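Local coordinates for tetratricopeptide TPR_2 repeat protein (Thermobaculum terrenum, PDB 5DJS) that joins tetratricopeptide repeats to a GT-B-fold region of the glycosyl transferase family 41 type and binds uridine-5'-diphosphate, at residues V332-V346 against T406-Y419. The protein carries 1 engineered substitution. Numbering follows the deposited sequence.
Engineered in segment 332-346: Met341 (natural residue Lys). With UDP (uridine-5'-diphosphate), chain E.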
loop_
_atom_site.group_PDB
_atom_site.type_symbol
_atom_site.label_atom_id
_atom_site.label_comp_id
_atom_site.label_asym_id
_atom_site.label_seq_id
_atom_site.Cartn_x
_atom_site.Cartn_y
_atom_site.Cartn_z
ATOM N N VAL A 332 -23.847 -13.344 -2.859
ATOM C CA VAL A 332 -22.589 -13.074 -3.557
ATOM C C VAL A 332 -21.621 -12.467 -2.552
ATOM O O VAL A 332 -21.826 -11.341 -2.102
ATOM C CB VAL A 332 -22.774 -12.096 -4.744
ATOM C CG1 VAL A 332 -21.442 -11.811 -5.438
ATOM C CG2 VAL A 332 -23.775 -12.656 -5.749
ATOM N N PHE A 333 -20.586 -13.226 -2.194
ATOM C CA PHE A 333 -19.447 -12.707 -1.422
ATOM C C PHE A 333 -18.452 -11.993 -2.341
ATOM O O PHE A 333 -18.325 -12.342 -3.514
ATOM C CB PHE A 333 -18.741 -13.832 -0.675
ATOM C CG PHE A 333 -19.506 -14.340 0.504
ATOM C CD1 PHE A 333 -19.599 -13.574 1.659
ATOM C CD2 PHE A 333 -20.121 -15.582 0.470
ATOM C CE1 PHE A 333 -20.293 -14.034 2.764
ATOM C CE2 PHE A 333 -20.814 -16.055 1.569
ATOM C CZ PHE A 333 -20.900 -15.280 2.719
ATOM N N GLY A 334 -17.747 -11.002 -1.798
ATOM C CA GLY A 334 -16.814 -10.175 -2.577
ATOM C C GLY A 334 -15.515 -9.857 -1.843
ATOM O O GLY A 334 -15.510 -9.694 -0.616
ATOM N N CYS A 335 -14.411 -9.799 -2.597
ATOM C CA CYS A 335 -13.106 -9.369 -2.063
ATOM C C CYS A 335 -12.277 -8.728 -3.160
ATOM O O CYS A 335 -11.720 -9.423 -4.004
ATOM C CB CYS A 335 -12.331 -10.535 -1.451
ATOM S SG CYS A 335 -10.698 -10.036 -0.875
ATOM N N PHE A 336 -12.193 -7.397 -3.142
ATOM C CA PHE A 336 -11.541 -6.649 -4.215
ATOM C C PHE A 336 -10.103 -6.229 -3.864
ATOM O O PHE A 336 -9.631 -5.153 -4.256
ATOM C CB PHE A 336 -12.404 -5.442 -4.624
ATOM C CG PHE A 336 -13.821 -5.785 -5.017
ATOM C CD1 PHE A 336 -14.205 -7.081 -5.406
ATOM C CD2 PHE A 336 -14.781 -4.784 -5.032
ATOM C CE1 PHE A 336 -15.518 -7.360 -5.757
ATOM C CE2 PHE A 336 -16.091 -5.057 -5.391
ATOM C CZ PHE A 336 -16.459 -6.344 -5.758
ATOM N N ASN A 337 -9.399 -7.124 -3.177
ATOM C CA ASN A 337 -8.031 -6.894 -2.732
ATOM C C ASN A 337 -6.965 -7.459 -3.695
ATOM O O ASN A 337 -7.220 -8.404 -4.458
ATOM C CB ASN A 337 -7.853 -7.487 -1.329
ATOM C CG ASN A 337 -8.496 -6.636 -0.260
ATOM O OD1 ASN A 337 -8.267 -5.439 -0.212
ATOM N ND2 ASN A 337 -9.286 -7.243 0.607
ATOM N N ARG A 338 -5.781 -6.842 -3.643
ATOM C CA ARG A 338 -4.572 -7.305 -4.338
ATOM C C ARG A 338 -4.339 -8.800 -4.131
ATOM O O ARG A 338 -4.606 -9.333 -3.040
ATOM C CB ARG A 338 -3.328 -6.560 -3.815
ATOM C CG ARG A 338 -3.261 -5.084 -4.175
ATOM C CD ARG A 338 -1.917 -4.444 -3.825
ATOM N NE ARG A 338 -1.768 -4.074 -2.401
ATOM C CZ ARG A 338 -0.875 -4.578 -1.544
ATOM N NH1 ARG A 338 -0.010 -5.515 -1.919
ATOM N NH2 ARG A 338 -0.840 -4.146 -0.289
ATOM N N LEU A 339 -3.799 -9.455 -5.156
ATOM C CA LEU A 339 -3.617 -10.907 -5.123
ATOM C C LEU A 339 -2.579 -11.375 -4.104
ATOM O O LEU A 339 -2.667 -12.497 -3.595
ATOM C CB LEU A 339 -3.303 -11.438 -6.518
ATOM C CG LEU A 339 -4.412 -11.175 -7.555
ATOM C CD1 LEU A 339 -3.961 -11.627 -8.930
ATOM C CD2 LEU A 339 -5.734 -11.850 -7.194
ATOM N N SER A 340 -1.629 -10.503 -3.770
ATOM C CA SER A 340 -0.649 -10.778 -2.710
ATOM C C SER A 340 -1.281 -11.062 -1.337
ATOM O O SER A 340 -0.723 -11.811 -0.517
ATOM C CB SER A 340 0.331 -9.609 -2.596
ATOM O OG SER A 340 -0.314 -8.392 -2.909
ATOM N N MET A 341 -2.449 -10.471 -1.104
ATOM C CA MET A 341 -3.168 -10.610 0.157
ATOM C C MET A 341 -4.019 -11.885 0.229
ATOM O O MET A 341 -4.394 -12.311 1.323
ATOM C CB MET A 341 -4.036 -9.371 0.356
ATOM C CG MET A 341 -3.251 -8.068 0.209
ATOM S SD MET A 341 -4.031 -6.673 1.011
ATOM C CE MET A 341 -4.467 -5.698 -0.405
ATOM N N ILE A 342 -4.307 -12.488 -0.931
ATOM C CA ILE A 342 -5.102 -13.718 -1.040
ATOM C C ILE A 342 -4.173 -14.932 -1.157
ATOM O O ILE A 342 -3.850 -15.368 -2.264
ATOM C CB ILE A 342 -6.055 -13.671 -2.268
ATOM C CG1 ILE A 342 -6.925 -12.409 -2.228
ATOM C CG2 ILE A 342 -6.947 -14.911 -2.322
ATOM C CD1 ILE A 342 -7.500 -12.021 -3.571
ATOM N N GLY A 343 -3.752 -15.457 -0.007
ATOM C CA GLY A 343 -2.941 -16.673 0.076
ATOM C C GLY A 343 -3.630 -17.856 0.747
ATOM O O GLY A 343 -4.830 -17.801 1.019
ATOM N N PRO A 344 -2.872 -18.940 1.020
ATOM C CA PRO A 344 -3.402 -20.206 1.540
ATOM C C PRO A 344 -4.264 -20.107 2.790
ATOM O O PRO A 344 -5.252 -20.841 2.908
ATOM C CB PRO A 344 -2.135 -20.999 1.865
ATOM C CG PRO A 344 -1.140 -20.508 0.872
ATOM C CD PRO A 344 -1.422 -19.039 0.747
ATOM N N GLU A 345 -3.893 -19.221 3.713
ATOM C CA GLU A 345 -4.650 -19.039 4.951
ATOM C C GLU A 345 -6.087 -18.559 4.663
ATOM O O GLU A 345 -7.039 -19.105 5.235
ATOM C CB GLU A 345 -3.929 -18.076 5.913
ATOM C CG GLU A 345 -3.993 -18.494 7.383
ATOM C CD GLU A 345 -2.872 -19.430 7.814
ATOM O OE1 GLU A 345 -2.213 -20.049 6.946
ATOM O OE2 GLU A 345 -2.653 -19.554 9.042
ATOM N N VAL A 346 -6.241 -17.590 3.748
ATOM C CA VAL A 346 -7.578 -17.023 3.431
ATOM C C VAL A 346 -8.401 -18.026 2.637
ATOM O O VAL A 346 -9.551 -18.304 2.984
ATOM C CB VAL A 346 -7.597 -15.705 2.598
ATOM C CG1 VAL A 346 -8.637 -14.760 3.169
ATOM C CG2 VAL A 346 -6.257 -15.003 2.541
ATOM N N THR A 406 -19.731 -1.814 -8.699
ATOM C CA THR A 406 -19.910 -3.287 -8.617
ATOM C C THR A 406 -20.110 -3.807 -7.190
ATOM O O THR A 406 -20.383 -4.986 -7.012
ATOM C CB THR A 406 -18.755 -4.107 -9.267
ATOM O OG1 THR A 406 -17.539 -3.906 -8.539
ATOM C CG2 THR A 406 -18.559 -3.751 -10.742
ATOM N N TYR A 407 -19.946 -2.960 -6.177
ATOM C CA TYR A 407 -20.375 -3.324 -4.816
ATOM C C TYR A 407 -21.897 -3.471 -4.682
ATOM O O TYR A 407 -22.372 -4.186 -3.792
ATOM C CB TYR A 407 -19.870 -2.323 -3.776
ATOM C CG TYR A 407 -18.475 -2.606 -3.277
ATOM C CD1 TYR A 407 -18.233 -3.658 -2.395
ATOM C CD2 TYR A 407 -17.392 -1.809 -3.667
ATOM C CE1 TYR A 407 -16.958 -3.911 -1.918
ATOM C CE2 TYR A 407 -16.107 -2.062 -3.199
ATOM C CZ TYR A 407 -15.902 -3.112 -2.320
ATOM O OH TYR A 407 -14.644 -3.364 -1.856
ATOM N N ASN A 408 -22.647 -2.796 -5.556
ATOM C CA ASN A 408 -24.108 -2.955 -5.622
ATOM C C ASN A 408 -24.547 -4.393 -5.867
ATOM O O ASN A 408 -25.611 -4.794 -5.385
ATOM C CB ASN A 408 -24.716 -2.059 -6.708
ATOM C CG ASN A 408 -24.773 -0.595 -6.297
ATOM O OD1 ASN A 408 -24.948 -0.279 -5.123
ATOM N ND2 ASN A 408 -24.662 0.303 -7.273
ATOM N N ASP A 409 -23.724 -5.153 -6.602
ATOM C CA ASP A 409 -23.956 -6.578 -6.852
ATOM C C ASP A 409 -23.344 -7.523 -5.803
ATOM O O ASP A 409 -23.362 -8.737 -6.009
ATOM C CB ASP A 409 -23.444 -6.938 -8.251
ATOM C CG ASP A 409 -24.034 -6.040 -9.350
ATOM O OD1 ASP A 409 -25.146 -5.493 -9.167
ATOM O OD2 ASP A 409 -23.381 -5.878 -10.402
ATOM N N ILE A 410 -22.841 -6.981 -4.686
ATOM C CA ILE A 410 -22.216 -7.765 -3.609
ATOM C C ILE A 410 -23.029 -7.613 -2.332
ATOM O O ILE A 410 -23.357 -6.501 -1.932
ATOM C CB ILE A 410 -20.774 -7.279 -3.296
ATOM C CG1 ILE A 410 -19.894 -7.285 -4.552
ATOM C CG2 ILE A 410 -20.110 -8.116 -2.193
ATOM C CD1 ILE A 410 -19.658 -8.646 -5.173
ATOM N N ASP A 411 -23.299 -8.730 -1.669
ATOM C CA ASP A 411 -24.065 -8.730 -0.417
ATOM C C ASP A 411 -23.166 -8.537 0.804
ATOM O O ASP A 411 -23.519 -7.807 1.731
ATOM C CB ASP A 411 -24.843 -10.042 -0.271
ATOM C CG ASP A 411 -25.749 -10.310 -1.452
ATOM O OD1 ASP A 411 -26.637 -9.471 -1.704
ATOM O OD2 ASP A 411 -25.566 -11.344 -2.135
ATOM N N VAL A 412 -22.027 -9.224 0.805
ATOM C CA VAL A 412 -21.066 -9.212 1.911
ATOM C C VAL A 412 -19.646 -9.148 1.347
ATOM O O VAL A 412 -19.329 -9.863 0.390
ATOM C CB VAL A 412 -21.187 -10.501 2.750
ATOM C CG1 VAL A 412 -20.118 -10.564 3.841
ATOM C CG2 VAL A 412 -22.587 -10.626 3.343
ATOM N N ALA A 413 -18.795 -8.315 1.949
ATOM C CA ALA A 413 -17.372 -8.261 1.590
ATOM C C ALA A 413 -16.533 -9.050 2.583
ATOM O O ALA A 413 -16.792 -9.023 3.787
ATOM C CB ALA A 413 -16.897 -6.832 1.539
ATOM N N LEU A 414 -15.533 -9.760 2.070
ATOM C CA LEU A 414 -14.617 -10.548 2.902
ATOM C C LEU A 414 -13.236 -9.921 2.858
ATOM O O LEU A 414 -12.731 -9.612 1.779
ATOM C CB LEU A 414 -14.550 -11.991 2.400
ATOM C CG LEU A 414 -15.870 -12.761 2.396
ATOM C CD1 LEU A 414 -15.702 -14.110 1.715
ATOM C CD2 LEU A 414 -16.402 -12.945 3.805
ATOM N N ASP A 415 -12.636 -9.734 4.028
ATOM C CA ASP A 415 -11.309 -9.109 4.146
ATOM C C ASP A 415 -10.233 -10.178 4.224
ATOM O O ASP A 415 -10.488 -11.287 4.688
ATOM C CB ASP A 415 -11.264 -8.239 5.399
ATOM C CG ASP A 415 -9.926 -7.550 5.612
ATOM O OD1 ASP A 415 -9.373 -7.015 4.628
ATOM O OD2 ASP A 415 -9.428 -7.552 6.771
ATOM N N THR A 416 -9.031 -9.831 3.772
ATOM C CA THR A 416 -7.910 -10.773 3.736
ATOM C C THR A 416 -7.156 -10.880 5.064
ATOM O O THR A 416 -7.250 -10.012 5.937
ATOM C CB THR A 416 -6.917 -10.396 2.629
ATOM O OG1 THR A 416 -6.588 -9.008 2.736
ATOM C CG2 THR A 416 -7.524 -10.650 1.258
ATOM N N LEU A 417 -6.432 -11.984 5.199
ATOM C CA LEU A 417 -5.495 -12.205 6.289
ATOM C C LEU A 417 -4.246 -12.920 5.719
ATOM O O LEU A 417 -4.337 -13.553 4.662
ATOM C CB LEU A 417 -6.141 -13.047 7.394
ATOM C CG LEU A 417 -6.804 -14.370 6.971
ATOM C CD1 LEU A 417 -6.291 -15.576 7.752
ATOM C CD2 LEU A 417 -8.313 -14.269 7.096
ATOM N N PRO A 418 -3.083 -12.816 6.373
ATOM C CA PRO A 418 -2.833 -11.981 7.562
ATOM C C PRO A 418 -2.661 -10.475 7.293
ATOM O O PRO A 418 -2.575 -9.696 8.258
ATOM C CB PRO A 418 -1.523 -12.560 8.113
ATOM C CG PRO A 418 -0.828 -13.085 6.908
ATOM C CD PRO A 418 -1.913 -13.642 6.030
ATOM N N TYR A 419 -2.576 -10.081 6.017
ATOM C CA TYR A 419 -2.476 -8.680 5.630
ATOM C C TYR A 419 -3.917 -8.189 5.359
ATOM O O TYR A 419 -4.522 -8.477 4.307
ATOM C CB TYR A 419 -1.565 -8.547 4.400
ATOM C CG TYR A 419 -1.084 -7.151 3.996
ATOM C CD1 TYR A 419 -1.973 -6.080 3.826
ATOM C CD2 TYR A 419 0.262 -6.919 3.690
ATOM C CE1 TYR A 419 -1.533 -4.820 3.408
ATOM C CE2 TYR A 419 0.706 -5.664 3.270
ATOM C CZ TYR A 419 -0.199 -4.614 3.131
ATOM O OH TYR A 419 0.205 -3.362 2.726
HETATM N N1 UDP E . -8.663 -0.318 -7.509
HETATM C C2 UDP E . -9.087 -0.095 -8.851
HETATM N N3 UDP E . -9.348 -1.143 -9.654
HETATM C C4 UDP E . -9.219 -2.405 -9.211
HETATM C C5 UDP E . -8.814 -2.663 -7.908
HETATM C C6 UDP E . -8.538 -1.591 -7.067
HETATM O O2 UDP E . -9.223 1.064 -9.312
HETATM O O4 UDP E . -9.463 -3.358 -9.966
HETATM C "C1'" UDP E . -8.380 0.828 -6.617
HETATM C "C2'" UDP E . -9.376 0.831 -5.473
HETATM O "O2'" UDP E . -9.822 2.179 -5.308
HETATM C "C3'" UDP E . -8.599 0.264 -4.291
HETATM C "C4'" UDP E . -7.129 0.534 -4.611
HETATM O "O4'" UDP E . -7.071 0.783 -6.023
HETATM O "O3'" UDP E . -8.975 0.851 -3.052
HETATM C "C5'" UDP E . -6.149 -0.594 -4.283
HETATM O "O5'" UDP E . -6.505 -1.332 -3.115
HETATM P PA UDP E . -5.772 -2.746 -2.813
HETATM O O1A UDP E . -4.297 -2.455 -2.677
HETATM O O2A UDP E . -6.263 -3.730 -3.850
HETATM O O3A UDP E . -6.329 -3.282 -1.389
HETATM P PB UDP E . -6.284 -2.442 -0.009
HETATM O O1B UDP E . -6.831 -1.081 -0.324
HETATM O O2B UDP E . -7.210 -3.199 0.885
HETATM O O3B UDP E . -4.836 -2.474 0.419
HETATM O O HOH W 1 -13.570 -5.697 -0.874
#
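Phe336, just after strand 332-335, packs its ring against Tyr407 beside Ile410, in one Rossmann-like domain of a GT-B fold where strands 332-335 and 412-414 are parallel neighbours. The Phe336 atom CE2 sits 3.5 Å above the Tyr407 plane, over its centre, and with the planes 50° apart the rings meet obliquely. Ile410 CG1 meets the same phenyl ring at CZ. On the face that carries Phe333 and Val412, the two lie side by side, Phe333 CD1 3.6 Å from Val412 CB, while Leu414 CD1 reaches Phe333 CB; helix 344-356 covers Phe333 through Ile353. The parallel register rests on backbone bonds: Gly334 N gives to Val412 O at 2.9 Å, and Gly334 O receives Leu414 N at 2.7 Å. With CG beside the backbone N (chi1 -56°), Asp411 OD2 accepts Val332 N at 2.7 Å through its anti lone pair, while Asp411 N donates to Val332 O.

At the C-terminal ends of the parallel strands, where Rossmann-like domains bind ligands, segment 332-346 reaches the nucleotide, while 406-419 leads into Gly421 to Thr424, which help complete the pocket. The Thr416 side chain lies against Met341 CB, and Thr416 OG1 donates to Tyr419 O at 2.6 Å, in the carbonyl plane. Met341, an engineered residue, makes an oblique Met-aromatic contact, SD lying 4.3 Å from the Tyr419 centroid. Arg338 NH1 bonds to Tyr123 OH, which helps fix the guanidinium, and Arg338 NE donates at the group's edge to UDP O1A at 3.0 Å.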